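Local coordinates for putative Xylose isomerase (Rhodospirillum rubrum, PDB 3QXB), which binds iron(III) and manganese(II) ions in a TIM barrel like that of xylose isomerase and probably acts as an isomerase, at residues Y51-Y56 with I86-G91. Sequence-based numbering, arbitrary orientation.
Sequences YVQYTY and IESTFG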
loop_
_atom_site.group_PDB
_atom_site.type_symbol
_atom_site.label_atom_id
_atom_site.label_comp_id
_atom_site.label_asym_id
_atom_site.label_seq_id
_atom_site.Cartn_x
_atom_site.Cartn_y
_atom_site.Cartn_z
ATOM N N TYR A 51 -2.635 -3.943 -24.518
ATOM C CA TYR A 51 -1.836 -2.913 -23.852
ATOM C C TYR A 51 -1.858 -3.002 -22.319
ATOM O O TYR A 51 -2.913 -3.025 -21.671
ATOM C CB TYR A 51 -2.235 -1.551 -24.362
ATOM C CG TYR A 51 -2.176 -1.519 -25.883
ATOM C CD1 TYR A 51 -0.965 -1.482 -26.554
ATOM C CD2 TYR A 51 -3.334 -1.577 -26.648
ATOM C CE1 TYR A 51 -0.905 -1.469 -27.974
ATOM C CE2 TYR A 51 -3.282 -1.568 -28.050
ATOM C CZ TYR A 51 -2.061 -1.512 -28.699
ATOM O OH TYR A 51 -2.024 -1.492 -30.081
ATOM N N VAL A 52 -0.659 -3.041 -21.756
ATOM C CA VAL A 52 -0.480 -3.315 -20.363
ATOM C C VAL A 52 0.397 -2.254 -19.686
ATOM O O VAL A 52 1.370 -1.787 -20.270
ATOM C CB VAL A 52 0.199 -4.665 -20.221
ATOM C CG1 VAL A 52 0.533 -4.942 -18.770
ATOM C CG2 VAL A 52 -0.654 -5.808 -20.864
ATOM N N GLN A 53 0.040 -1.875 -18.464
ATOM C CA GLN A 53 0.913 -1.081 -17.602
ATOM C C GLN A 53 1.268 -1.944 -16.420
ATOM O O GLN A 53 0.380 -2.392 -15.656
ATOM C CB GLN A 53 0.256 0.221 -17.152
ATOM C CG GLN A 53 1.152 1.147 -16.468
ATOM C CD GLN A 53 0.536 2.498 -16.245
ATOM O OE1 GLN A 53 -0.434 2.645 -15.486
ATOM N NE2 GLN A 53 1.114 3.524 -16.909
ATOM N N TYR A 54 2.562 -2.210 -16.287
ATOM C CA TYR A 54 3.066 -3.080 -15.246
ATOM C C TYR A 54 3.175 -2.248 -13.985
ATOM O O TYR A 54 3.546 -1.092 -14.067
ATOM C CB TYR A 54 4.418 -3.602 -15.682
ATOM C CG TYR A 54 5.141 -4.528 -14.712
ATOM C CD1 TYR A 54 4.914 -5.909 -14.718
ATOM C CD2 TYR A 54 6.092 -4.035 -13.850
ATOM C CE1 TYR A 54 5.601 -6.765 -13.839
ATOM C CE2 TYR A 54 6.795 -4.883 -13.019
ATOM C CZ TYR A 54 6.540 -6.242 -13.006
ATOM O OH TYR A 54 7.270 -7.053 -12.102
ATOM N N THR A 55 2.822 -2.808 -12.828
ATOM C CA THR A 55 2.846 -2.047 -11.566
ATOM C C THR A 55 4.099 -2.391 -10.710
ATOM O O THR A 55 4.498 -3.557 -10.614
ATOM C CB THR A 55 1.554 -2.292 -10.725
ATOM O OG1 THR A 55 1.611 -1.563 -9.486
ATOM C CG2 THR A 55 1.334 -3.794 -10.402
ATOM N N TYR A 56 4.702 -1.387 -10.086
ATOM C CA TYR A 56 5.792 -1.628 -9.110
ATOM C C TYR A 56 5.338 -2.582 -7.972
ATOM O O TYR A 56 6.163 -3.188 -7.323
ATOM C CB TYR A 56 6.226 -0.353 -8.447
ATOM C CG TYR A 56 6.814 0.775 -9.320
ATOM C CD1 TYR A 56 6.899 0.691 -10.709
ATOM C CD2 TYR A 56 7.206 1.947 -8.728
ATOM C CE1 TYR A 56 7.403 1.754 -11.445
ATOM C CE2 TYR A 56 7.682 3.027 -9.470
ATOM C CZ TYR A 56 7.783 2.940 -10.802
ATOM O OH TYR A 56 8.328 4.019 -11.518
ATOM N N ILE A 86 3.774 -4.280 -22.977
ATOM C CA ILE A 86 3.964 -3.483 -21.765
ATOM C C ILE A 86 4.528 -2.090 -22.143
ATOM O O ILE A 86 5.727 -1.934 -22.470
ATOM C CB ILE A 86 4.853 -4.154 -20.747
ATOM C CG1 ILE A 86 4.306 -5.536 -20.369
ATOM C CG2 ILE A 86 4.991 -3.231 -19.463
ATOM C CD1 ILE A 86 5.075 -6.206 -19.246
ATOM N N GLU A 87 3.601 -1.126 -22.211
ATOM C CA GLU A 87 3.902 0.253 -22.556
ATOM C C GLU A 87 4.648 1.058 -21.499
ATOM O O GLU A 87 5.417 1.994 -21.824
ATOM C CB GLU A 87 2.582 0.965 -22.943
ATOM C CG GLU A 87 1.988 0.347 -24.189
ATOM C CD GLU A 87 0.782 1.113 -24.742
ATOM O OE1 GLU A 87 -0.144 1.417 -23.971
ATOM O OE2 GLU A 87 0.796 1.396 -25.950
ATOM N N SER A 88 4.456 0.693 -20.240
ATOM C CA SER A 88 5.079 1.423 -19.161
ATOM C C SER A 88 4.963 0.618 -17.913
ATOM O O SER A 88 4.189 -0.323 -17.827
ATOM C CB SER A 88 4.413 2.774 -18.917
ATOM O OG SER A 88 3.004 2.644 -18.811
ATOM N N THR A 89 5.780 0.993 -16.950
ATOM C CA THR A 89 5.708 0.521 -15.595
ATOM C C THR A 89 5.240 1.734 -14.845
ATOM O O THR A 89 5.338 2.868 -15.339
ATOM C CB THR A 89 7.080 0.050 -14.993
ATOM O OG1 THR A 89 8.031 1.119 -15.013
ATOM C CG2 THR A 89 7.637 -1.195 -15.725
ATOM N N PHE A 90 4.676 1.509 -13.665
ATOM C CA PHE A 90 4.084 2.597 -12.900
ATOM C C PHE A 90 4.001 2.275 -11.430
ATOM O O PHE A 90 3.720 1.148 -11.072
ATOM C CB PHE A 90 2.685 2.915 -13.409
ATOM C CG PHE A 90 2.358 4.404 -13.364
ATOM C CD1 PHE A 90 2.708 5.213 -14.419
ATOM C CD2 PHE A 90 1.730 4.981 -12.259
ATOM C CE1 PHE A 90 2.489 6.570 -14.381
ATOM C CE2 PHE A 90 1.498 6.336 -12.233
ATOM C CZ PHE A 90 1.848 7.117 -13.284
ATOM N N GLY A 91 4.164 3.304 -10.593
ATOM C CA GLY A 91 3.961 3.213 -9.135
ATOM C C GLY A 91 2.598 2.699 -8.744
ATOM O O GLY A 91 1.574 2.963 -9.425
HETATM O O HOH W 1 0.432 0.801 -10.667
#
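Val52 O receives Glu87 N at 3.0 Å, the first of the backbone bonds that join strands 51-55 and 86-90 side by side, their axes 4.5 Å apart at closest and 23° from parallel. Further along, Tyr54 N gives a bond to Ser88 O, Phe90 N a weak, bent one to Tyr54 O, and Tyr56 N a straight one to Phe90 O (2.9 Å). Val52 pairs with Ile86 and Tyr54 with Thr89. On the face carrying these residues, Tyr54 CB lies 3.8 Å from Ile86 CG2, and Tyr54 CD2 packs against the Thr89 methyl CG2. The strands are neighbours in an eight-stranded TIM barrel, linked by helix 65-81 as a beta-alpha-beta crossover. On the other face, Gln53 lies beside the metal ligand His244: CG anti to the backbone N (chi1 -171°) and an extended chain carry NE2 to Ser88 OG, 2.8 Å away and close to the amide plane. Its OE1 accepts from His244 NE2, so the amide, fixed at both ends, probably positions that histidine. The Phe90 ring lies obliquely beside the same amide, planes 25° apart, with CD1 3.4 Å from Gln53 NE2, and meets His244 edge-to-face. At the strand ends, the Tyr56 ring lies with one face against the Phe90-Gly91 peptide; Gly91 CA makes a CH-pi contact 3.7 Å from the Tyr56 ring centroid, while Tyr56 OH bonds to Thr131. A leucine in place of Tyr56 would probably leave that peptide without its flat aromatic cover and Thr131 without its phenol partner. Nearby, a water donates to Gly91 O and hydrogen-bonds to Thr55 OG1, bridging the two segments.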